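Local coordinates for Exo-beta-1,3-glucanase (PDB 4PEY), which hydrolyses laminarin and laminarioligosaccharides as a secreted exo-beta-1,3-glucanase of glycoside hydrolase family 55, yielding glucose and laminaribiose, at residues G411-R416 and H437-D442; G476-K481 and Q508-Q513. The protein carries 1 engineered substitution. All blocks are in the same frame, centred on the assembly; numbering follows the deposited sequence. Where two conformers were deposited one is given.

Interaction 1 of 2, residues G411-R416 and H437-D442; sequences GWETNR and HFNKYD. With BGC (beta-D-glucopyranose), chain B.
Asn439 lays its amide nitrogen over the six-membered part of the Trp412 indole, joining two loops of the second of the two beta-helix domains at the edge of the glucan pocket. ND2 stands 3.2 Å above the ring plane, nearly equidistant from the six benzo carbons, and the amide and indole planes lie 41° apart. Asn439 ND2 also donates to Trp412 O at 3.1 Å, in the carbonyl plane and on a lone pair. With CG anti to the backbone N (chi1 -175°), the indole swings alongside its own carbonyl, so that one NH2 group serves both. The other end of the amide faces Arg416: Asn439 OD1 lies 3.6 Å from Arg416 CA and accepts a hydrogen bond from the backbone of Ala417, which fixes the amide's rotation. An alanine in place of Trp412 would keep the carbonyl bond but would probably uncover one side of the Asn439 amide and leave a gap beside Pro464. Further out, the extended Arg416 side chain runs to a salt bridge with Asp418, while Gly411 N gives Asn415 OD1 a nearly straight bond (176°) that, with the backbone bond from Asn415 N to Gly411 O, holds the turn. Substrate-binding Arg403 ties the loops together through the carbonyls of Asn415 and His437. Two residues before Asn439, the imidazole reaches the sugar edge-on, His437 NE2 donating to glucose O3 at 2.8 Å.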
ATOM      1  N   GLY A 411      -7.593 -19.777  -8.476  1.00 14.43           N
ATOM      2  CA  GLY A 411      -8.664 -20.716  -8.203  1.00 15.64           C
ATOM      3  C   GLY A 411      -8.793 -20.950  -6.713  1.00 14.34           C
ATOM      4  O   GLY A 411      -7.825 -20.772  -5.974  1.00 12.74           O
ATOM      5  N   TRP A 412      -9.978 -21.373  -6.278  1.00 15.60           N
ATOM      6  CA  TRP A 412     -10.268 -21.559  -4.861  1.00 15.13           C
ATOM      7  C   TRP A 412      -9.202 -22.422  -4.174  1.00 14.69           C
ATOM      8  O   TRP A 412      -8.834 -22.184  -3.024  1.00 17.45           O
ATOM      9  CB  TRP A 412     -11.659 -22.179  -4.690  1.00 13.98           C
ATOM     10  CG  TRP A 412     -12.103 -22.297  -3.259  1.00 14.02           C
ATOM     11  CD1 TRP A 412     -12.351 -23.451  -2.572  1.00 14.64           C
ATOM     12  CD2 TRP A 412     -12.352 -21.224  -2.340  1.00 13.38           C
ATOM     13  NE1 TRP A 412     -12.737 -23.168  -1.291  1.00 15.68           N
ATOM     14  CE2 TRP A 412     -12.739 -21.810  -1.114  1.00 14.19           C
ATOM     15  CE3 TRP A 412     -12.284 -19.830  -2.434  1.00 14.62           C
ATOM     16  CZ2 TRP A 412     -13.061 -21.049   0.013  1.00 14.38           C
ATOM     17  CZ3 TRP A 412     -12.607 -19.071  -1.309  1.00 13.94           C
ATOM     18  CH2 TRP A 412     -12.992 -19.684  -0.104  1.00 14.45           C
ATOM     19  N   GLU A 413      -8.695 -23.417  -4.891  1.00 16.04           N
ATOM     20  CA  GLU A 413      -7.580 -24.180  -4.355  0.53 16.50           C
ATOM     21  C   GLU A 413      -6.263 -23.825  -5.049  1.00 16.55           C
ATOM     22  O   GLU A 413      -5.225 -23.802  -4.400  1.00 14.84           O
ATOM     23  CB  GLU A 413      -7.865 -25.684  -4.440  0.53 19.32           C
ATOM     24  CG  GLU A 413      -8.823 -26.177  -3.341  0.53 21.48           C
ATOM     25  CD  GLU A 413      -8.440 -25.678  -1.939  0.53 23.19           C
ATOM     26  OE1 GLU A 413      -7.435 -26.167  -1.367  0.53 21.61           O
ATOM     27  OE2 GLU A 413      -9.149 -24.789  -1.406  0.53 23.60           O
ATOM     28  N   THR A 414      -6.304 -23.486  -6.335  1.00 15.82           N
ATOM     29  CA  THR A 414      -5.083 -23.198  -7.100  1.00 16.05           C
ATOM     30  C   THR A 414      -4.221 -22.082  -6.495  1.00 14.39           C
ATOM     31  O   THR A 414      -2.994 -22.230  -6.410  1.00 16.28           O
ATOM     32  CB  THR A 414      -5.428 -22.854  -8.559  1.00 16.66           C
ATOM     33  OG1 THR A 414      -6.147 -23.953  -9.134  1.00 20.23           O
ATOM     34  CG2 THR A 414      -4.165 -22.596  -9.383  1.00 17.98           C
ATOM     35  N   ASN A 415      -4.837 -20.985  -6.061  1.00 13.26           N
ATOM     36  CA  ASN A 415      -4.069 -19.987  -5.317  1.00 12.10           C
ATOM     37  C   ASN A 415      -4.666 -19.731  -3.932  1.00 11.67           C
ATOM     38  O   ASN A 415      -4.788 -18.590  -3.481  1.00 12.45           O
ATOM     39  CB  ASN A 415      -3.903 -18.666  -6.113  1.00 11.90           C
ATOM     40  CG  ASN A 415      -5.179 -17.829  -6.218  1.00 13.57           C
ATOM     41  OD1 ASN A 415      -6.283 -18.353  -6.323  1.00 13.23           O
ATOM     42  ND2 ASN A 415      -5.008 -16.500  -6.234  1.00 13.46           N
ATOM     43  N   ARG A 416      -4.995 -20.815  -3.238  1.00 12.00           N
ATOM     44  CA  ARG A 416      -5.480 -20.729  -1.871  0.53 11.69           C
ATOM     45  C   ARG A 416      -4.539 -19.911  -0.990  1.00 11.53           C
ATOM     46  O   ARG A 416      -3.317 -20.114  -1.021  1.00 12.99           O
ATOM     47  CB  ARG A 416      -5.644 -22.128  -1.283  0.53 12.21           C
ATOM     48  CG  ARG A 416      -6.040 -22.120   0.176  0.53 11.85           C
ATOM     49  CD  ARG A 416      -6.182 -23.525   0.716  0.53 13.09           C
ATOM     50  NE  ARG A 416      -6.515 -23.506   2.131  0.53 12.69           N
ATOM     51  CZ  ARG A 416      -6.654 -24.596   2.875  0.53 15.20           C
ATOM     52  NH1 ARG A 416      -6.959 -24.487   4.164  0.53 16.88           N
ATOM     53  NH2 ARG A 416      -6.486 -25.795   2.329  0.53 17.39           N
ATOM     54  N   HIS A 437      -9.488 -10.827  -0.636  1.00 11.15           N
ATOM     55  CA  HIS A 437      -9.814 -12.085  -1.321  1.00  9.94           C
ATOM     56  C   HIS A 437      -9.316 -13.368  -0.646  1.00 10.95           C
ATOM     57  O   HIS A 437      -9.360 -14.433  -1.263  1.00 12.18           O
ATOM     58  CB  HIS A 437      -9.311 -12.075  -2.777  1.00 12.30           C
ATOM     59  CG  HIS A 437      -9.728 -10.871  -3.568  1.00 12.21           C
ATOM     60  ND1 HIS A 437     -11.035 -10.431  -3.645  1.00 12.73           N
ATOM     61  CD2 HIS A 437      -8.998 -10.015  -4.328  1.00 11.36           C
ATOM     62  CE1 HIS A 437     -11.089  -9.353  -4.409  1.00 13.09           C
ATOM     63  NE2 HIS A 437      -9.868  -9.078  -4.832  1.00 13.34           N
ATOM     64  N   PHE A 438      -8.897 -13.295   0.617  1.00 10.81           N
ATOM     65  CA  PHE A 438      -8.375 -14.483   1.298  1.00 10.64           C
ATOM     66  C   PHE A 438      -9.471 -15.509   1.598  1.00 11.10           C
ATOM     67  O   PHE A 438     -10.656 -15.159   1.707  1.00 12.64           O
ATOM     68  CB  PHE A 438      -7.608 -14.044   2.552  1.00 12.14           C
ATOM     69  CG  PHE A 438      -6.346 -13.346   2.188  1.00 10.86           C
ATOM     70  CD1 PHE A 438      -5.167 -14.063   2.031  1.00 11.47           C
ATOM     71  CD2 PHE A 438      -6.364 -11.999   1.846  1.00 11.20           C
ATOM     72  CE1 PHE A 438      -4.015 -13.435   1.601  1.00 11.66           C
ATOM     73  CE2 PHE A 438      -5.221 -11.368   1.404  1.00 12.04           C
ATOM     74  CZ  PHE A 438      -4.041 -12.087   1.275  1.00 11.95           C
ATOM     75  N   ASN A 439      -9.091 -16.783   1.664  1.00 10.77           N
ATOM     76  CA  ASN A 439     -10.096 -17.836   1.841  1.00 12.07           C
ATOM     77  C   ASN A 439     -10.742 -17.784   3.226  1.00 13.69           C
ATOM     78  O   ASN A 439     -11.892 -18.200   3.384  1.00 13.88           O
ATOM     79  CB  ASN A 439      -9.501 -19.240   1.605  1.00 13.27           C
ATOM     80  CG  ASN A 439      -8.981 -19.443   0.187  1.00 13.09           C
ATOM     81  OD1 ASN A 439      -8.044 -18.772  -0.243  1.00 14.12           O
ATOM     82  ND2 ASN A 439      -9.553 -20.411  -0.527  1.00 14.65           N
ATOM     83  N   LYS A 440     -10.007 -17.284   4.220  1.00 12.69           N
ATOM     84  CA  LYS A 440     -10.537 -17.150   5.576  1.00 11.81           C
ATOM     85  C   LYS A 440     -10.452 -15.687   6.041  1.00 12.66           C
ATOM     86  O   LYS A 440     -10.947 -14.807   5.335  1.00 13.64           O
ATOM     87  CB  LYS A 440      -9.818 -18.121   6.518  1.00 13.62           C
ATOM     88  CG  LYS A 440     -10.011 -19.573   6.054  1.00 14.23           C
ATOM     89  CD  LYS A 440      -9.524 -20.598   7.053  1.00 15.64           C
ATOM     90  CE  LYS A 440      -9.784 -22.011   6.527  1.00 18.64           C
ATOM     91  NZ  LYS A 440     -11.239 -22.263   6.292  1.00 26.42           N
ATOM     92  N   TYR A 441      -9.870 -15.416   7.210  1.00 12.08           N
ATOM     93  CA  TYR A 441      -9.809 -14.040   7.711  1.00 11.46           C
ATOM     94  C   TYR A 441      -8.790 -13.201   6.950  1.00 11.83           C
ATOM     95  O   TYR A 441      -7.588 -13.484   7.002  1.00 11.52           O
ATOM     96  CB  TYR A 441      -9.430 -13.992   9.198  1.00 12.85           C
ATOM     97  CG  TYR A 441     -10.392 -14.639  10.163  1.00 13.07           C
ATOM     98  CD1 TYR A 441     -11.686 -14.160  10.318  1.00 14.64           C
ATOM     99  CD2 TYR A 441      -9.985 -15.698  10.964  1.00 14.38           C
ATOM    100  CE1 TYR A 441     -12.562 -14.741  11.227  1.00 15.90           C
ATOM    101  CE2 TYR A 441     -10.844 -16.277  11.874  1.00 16.00           C
ATOM    102  CZ  TYR A 441     -12.135 -15.798  11.998  1.00 17.61           C
ATOM    103  OH  TYR A 441     -12.990 -16.381  12.909  1.00 20.13           O
ATOM    104  N   ASP A 442      -9.240 -12.139   6.288  1.00 11.32           N
ATOM    105  CA  ASP A 442      -8.290 -11.261   5.609  1.00 11.07           C
ATOM    106  C   ASP A 442      -7.359 -10.589   6.618  1.00 11.85           C
ATOM    107  O   ASP A 442      -6.147 -10.590   6.424  1.00 11.70           O
ATOM    108  CB  ASP A 442      -9.029 -10.233   4.759  1.00 11.79           C
ATOM    109  CG  ASP A 442     -10.063 -10.876   3.862  1.00 12.65           C
ATOM    110  OD1 ASP A 442     -11.129 -11.261   4.393  1.00 13.07           O
ATOM    111  OD2 ASP A 442      -9.814 -11.013   2.636  1.00 11.99           O
TER
HETATM  112  C2  BGC B   3     -10.895  -5.388  -6.486  0.51 14.11           C
HETATM  113  C3  BGC B   3      -9.510  -5.841  -6.936  0.51 15.30           C
HETATM  114  C4  BGC B   3      -9.627  -6.649  -8.218  0.51 16.26           C
HETATM  115  C5  BGC B   3     -10.340  -5.825  -9.278  0.51 17.33           C
HETATM  116  C6  BGC B   3     -10.441  -6.592 -10.587  0.51 20.52           C
HETATM  117  C1  BGC B   3     -11.700  -4.770  -7.632  0.51 15.90           C
HETATM  118  O2  BGC B   3     -10.759  -4.460  -5.419  0.51 14.78           O
HETATM  119  O3  BGC B   3      -8.922  -6.646  -5.935  0.51 15.27           O
HETATM  120  O4  BGC B   3      -8.354  -7.047  -8.672  0.51 15.41           O
HETATM  121  O5  BGC B   3     -11.641  -5.552  -8.812  0.51 18.46           O
HETATM  122  O6  BGC B   3     -11.358  -7.652 -10.439  0.51 26.24           O

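Interaction 2 of 2, residues G476-K481 and Q508-Q513; sequences GYAAYK and QQHGFQ
Gly476 passes close to the Gln508 amide, its CA 4.0 Å from Gln508 OE1; a side chain here would run into that oxygen. This is where two successive turns of the beta-helix approach each other before their strands pair. At Tyr477 the backbone N and O are both met from Gln508, one through a water: the water accepts from Tyr477 N and donates to Gln508 OE1, while Gln508 NE2 donates to Tyr477 O at 2.8 Å from well above the carbonyl plane. A bend at chi2 (79°) folds the glutamine back so that NE2 also reaches His510 O, in the plane of its own amide. The Ala478 methyl touches both His510 CD2 and Gln513 CB, each 3.8 Å from Ala478 CB, and its N-H holds a second water that also bonds His510 NE2 and Gln513 OE1; His510 ND1 is hydrogen-bonded to Asn541 O. Next, Gly511 O receives two backbone donors, weakly from Ala479 N and more directly from Tyr480 N at 3.2 Å. From Tyr480 the strands run parallel: Gln513 N donates to Tyr480 O at 3.0 Å, and on one face Tyr480 CB packs on Phe512 CD2 at 3.6 Å. Lys481 and Gln513 share the other face, side by side, with a weak bond from Lys481 NZ to Gln513 OE1. Gln513 OE1 thus accepts from both a lysine ammonium and a water, which would probably polarise its amide, and Gln508 and the two waters bridge the chains ahead of Tyr480, where pairing begins.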
ATOM      1  N   GLY A 476     -19.158 -17.513   6.805  1.00 13.79           N
ATOM      2  CA  GLY A 476     -18.047 -16.704   6.337  1.00 13.05           C
ATOM      3  C   GLY A 476     -17.070 -16.317   7.434  1.00 13.61           C
ATOM      4  O   GLY A 476     -17.335 -16.481   8.632  1.00 14.64           O
ATOM      5  N   TYR A 477     -15.924 -15.811   6.998  1.00 13.66           N
ATOM      6  CA  TYR A 477     -14.884 -15.290   7.871  1.00 12.69           C
ATOM      7  C   TYR A 477     -14.843 -13.785   7.745  1.00 11.54           C
ATOM      8  O   TYR A 477     -14.777 -13.269   6.630  1.00 13.70           O
ATOM      9  CB  TYR A 477     -13.519 -15.870   7.492  1.00 13.94           C
ATOM     10  CG  TYR A 477     -13.380 -17.355   7.736  1.00 14.88           C
ATOM     11  CD1 TYR A 477     -13.910 -18.283   6.845  1.00 15.83           C
ATOM     12  CD2 TYR A 477     -12.702 -17.828   8.855  1.00 15.72           C
ATOM     13  CE1 TYR A 477     -13.778 -19.651   7.075  1.00 16.38           C
ATOM     14  CE2 TYR A 477     -12.566 -19.176   9.089  1.00 17.47           C
ATOM     15  CZ  TYR A 477     -13.104 -20.086   8.204  1.00 17.89           C
ATOM     16  OH  TYR A 477     -12.942 -21.430   8.459  1.00 21.96           O
ATOM     17  N   ALA A 478     -14.889 -13.071   8.867  1.00 12.62           N
ATOM     18  CA  ALA A 478     -14.774 -11.612   8.822  1.00 13.09           C
ATOM     19  C   ALA A 478     -13.581 -11.139   7.973  1.00 11.48           C
ATOM     20  O   ALA A 478     -12.523 -11.775   7.948  1.00 12.60           O
ATOM     21  CB  ALA A 478     -14.656 -11.044  10.234  1.00 13.25           C
ATOM     22  N   ALA A 479     -13.759 -10.017   7.287  1.00 12.05           N
ATOM     23  CA  ALA A 479     -12.643  -9.334   6.634  1.00 10.51           C
ATOM     24  C   ALA A 479     -11.661  -8.762   7.656  1.00 11.67           C
ATOM     25  O   ALA A 479     -10.481  -8.590   7.363  1.00 11.63           O
ATOM     26  CB  ALA A 479     -13.160  -8.236   5.744  1.00 12.76           C
ATOM     27  N   TYR A 480     -12.173  -8.447   8.844  1.00 11.08           N
ATOM     28  CA  TYR A 480     -11.382  -7.825   9.894  1.00 11.41           C
ATOM     29  C   TYR A 480     -11.896  -8.334  11.231  1.00 11.29           C
ATOM     30  O   TYR A 480     -13.005  -7.999  11.647  1.00 12.25           O
ATOM     31  CB  TYR A 480     -11.480  -6.306   9.792  1.00 11.78           C
ATOM     32  CG  TYR A 480     -10.527  -5.479  10.635  1.00 11.12           C
ATOM     33  CD1 TYR A 480     -10.790  -5.233  11.982  1.00 12.12           C
ATOM     34  CD2 TYR A 480      -9.414  -4.866  10.060  1.00 11.51           C
ATOM     35  CE1 TYR A 480      -9.939  -4.433  12.748  1.00 12.01           C
ATOM     36  CE2 TYR A 480      -8.557  -4.074  10.806  1.00 11.61           C
ATOM     37  CZ  TYR A 480      -8.832  -3.844  12.148  1.00 11.94           C
ATOM     38  OH  TYR A 480      -7.991  -3.040  12.889  1.00 12.71           O
ATOM     39  N   LYS A 481     -11.086  -9.167  11.875  1.00 11.86           N
ATOM     40  CA  LYS A 481     -11.442  -9.810  13.128  1.00 12.15           C
ATOM     41  C   LYS A 481     -10.525  -9.370  14.254  1.00 13.71           C
ATOM     42  O   LYS A 481      -9.307  -9.508  14.157  1.00 15.32           O
ATOM     43  CB  LYS A 481     -11.369 -11.333  13.000  1.00 14.80           C
ATOM     44  CG  LYS A 481     -11.603 -12.049  14.330  1.00 19.36           C
ATOM     45  CD  LYS A 481     -11.296 -13.522  14.256  1.00 22.84           C
ATOM     46  CE  LYS A 481     -11.513 -14.201  15.608  1.00 23.32           C
ATOM     47  NZ  LYS A 481     -12.949 -14.269  16.017  1.00 26.11           N
ATOM     48  N   GLN A 508     -22.513 -13.666   3.564  1.00 12.00           N
ATOM     49  CA  GLN A 508     -21.371 -13.330   4.410  1.00 12.30           C
ATOM     50  C   GLN A 508     -21.956 -12.730   5.680  1.00 13.55           C
ATOM     51  O   GLN A 508     -22.639 -11.717   5.602  1.00 14.33           O
ATOM     52  CB  GLN A 508     -20.448 -12.336   3.695  1.00 12.59           C
ATOM     53  CG  GLN A 508     -19.300 -11.776   4.539  1.00 13.45           C
ATOM     54  CD  GLN A 508     -18.124 -12.735   4.670  1.00 13.39           C
ATOM     55  OE1 GLN A 508     -17.905 -13.606   3.818  1.00 13.94           O
ATOM     56  NE2 GLN A 508     -17.354 -12.574   5.740  1.00 14.85           N
ATOM     57  N   GLN A 509     -21.745 -13.347   6.841  1.00 12.31           N
ATOM     58  CA  GLN A 509     -22.459 -12.871   8.028  1.00 12.23           C
ATOM     59  C   GLN A 509     -22.117 -11.416   8.358  1.00 13.16           C
ATOM     60  O   GLN A 509     -23.002 -10.622   8.695  1.00 14.80           O
ATOM     61  CB  GLN A 509     -22.166 -13.764   9.232  1.00 15.42           C
ATOM     62  CG  GLN A 509     -23.118 -13.565  10.387  1.00 20.28           C
ATOM     63  CD  GLN A 509     -23.241 -14.813  11.258  1.00 25.74           C
ATOM     64  OE1 GLN A 509     -23.260 -15.943  10.763  1.00 28.83           O
ATOM     65  NE2 GLN A 509     -23.329 -14.611  12.554  1.00 28.67           N
ATOM     66  N   HIS A 510     -20.843 -11.058   8.241  1.00 13.29           N
ATOM     67  CA  HIS A 510     -20.414  -9.699   8.555  1.00 13.40           C
ATOM     68  C   HIS A 510     -19.072  -9.369   7.913  1.00 12.36           C
ATOM     69  O   HIS A 510     -18.321 -10.263   7.506  1.00 13.36           O
ATOM     70  CB  HIS A 510     -20.319  -9.505  10.073  1.00 13.36           C
ATOM     71  CG  HIS A 510     -19.613 -10.621  10.784  1.00 13.64           C
ATOM     72  ND1 HIS A 510     -20.158 -11.274  11.869  1.00 14.86           N
ATOM     73  CD2 HIS A 510     -18.414 -11.212  10.552  1.00 14.68           C
ATOM     74  CE1 HIS A 510     -19.319 -12.208  12.287  1.00 15.69           C
ATOM     75  NE2 HIS A 510     -18.256 -12.195  11.502  1.00 15.31           N
ATOM     76  N   GLY A 511     -18.773  -8.079   7.816  1.00 12.86           N
ATOM     77  CA  GLY A 511     -17.456  -7.646   7.385  1.00 13.10           C
ATOM     78  C   GLY A 511     -16.474  -7.632   8.549  1.00 11.90           C
ATOM     79  O   GLY A 511     -15.274  -7.856   8.364  1.00 12.50           O
ATOM     80  N   PHE A 512     -16.995  -7.384   9.750  1.00 12.34           N
ATOM     81  CA  PHE A 512     -16.183  -7.129  10.937  1.00 11.91           C
ATOM     82  C   PHE A 512     -16.663  -7.980  12.101  1.00 11.43           C
ATOM     83  O   PHE A 512     -17.861  -8.226  12.238  1.00 13.99           O
ATOM     84  CB  PHE A 512     -16.245  -5.640  11.291  1.00 11.93           C
ATOM     85  CG  PHE A 512     -15.863  -4.756  10.149  1.00 11.14           C
ATOM     86  CD1 PHE A 512     -16.802  -4.377   9.202  1.00 12.74           C
ATOM     87  CD2 PHE A 512     -14.549  -4.354   9.985  1.00 12.32           C
ATOM     88  CE1 PHE A 512     -16.440  -3.591   8.119  1.00 13.23           C
ATOM     89  CE2 PHE A 512     -14.182  -3.568   8.913  1.00 13.71           C
ATOM     90  CZ  PHE A 512     -15.126  -3.189   7.973  1.00 14.21           C
ATOM     91  N   GLN A 513     -15.727  -8.430  12.932  1.00 11.11           N
ATOM     92  CA  GLN A 513     -16.054  -9.233  14.108  1.00 11.86           C
ATOM     93  C   GLN A 513     -15.158  -8.779  15.250  1.00 12.55           C
ATOM     94  O   GLN A 513     -13.942  -8.647  15.069  1.00 13.84           O
ATOM     95  CB  GLN A 513     -15.871 -10.740  13.838  1.00 13.00           C
ATOM     96  CG  GLN A 513     -16.257 -11.621  15.028  1.00 14.77           C
ATOM     97  CD  GLN A 513     -15.904 -13.093  14.841  1.00 19.13           C
ATOM     98  OE1 GLN A 513     -15.023 -13.449  14.052  1.00 21.00           O
ATOM     99  NE2 GLN A 513     -16.589 -13.953  15.579  1.00 24.04           N
TER
HETATM  100  O   HOH W   1     -15.887 -15.651   4.107  1.00 15.09           O
HETATM  101  O   HOH W   2     -16.023 -13.995  11.451  1.00 15.15           O

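How the interactions relate
Both contacts belong to the second of the two beta-helix domains and follow one another along the chain. Interaction 1 is a surface contact between loops, one of which carries a residue that binds sugar; interaction 2 is largely buried and joins strands 480-482 and 512-513 at the end of an eight-stranded parallel sheet. Strand 443-445, which follows directly on 437-442, pairs with 480-482, so the two contacts share a sheet neighbourhood. They also touch: Lys440 NZ probably bonds Tyr477 OH, and Tyr441 packs on Lys481. Interaction 1 rests mainly on one side-chain amide with few bonds, whereas interaction 2 combines backbone pairing with side chains and waters.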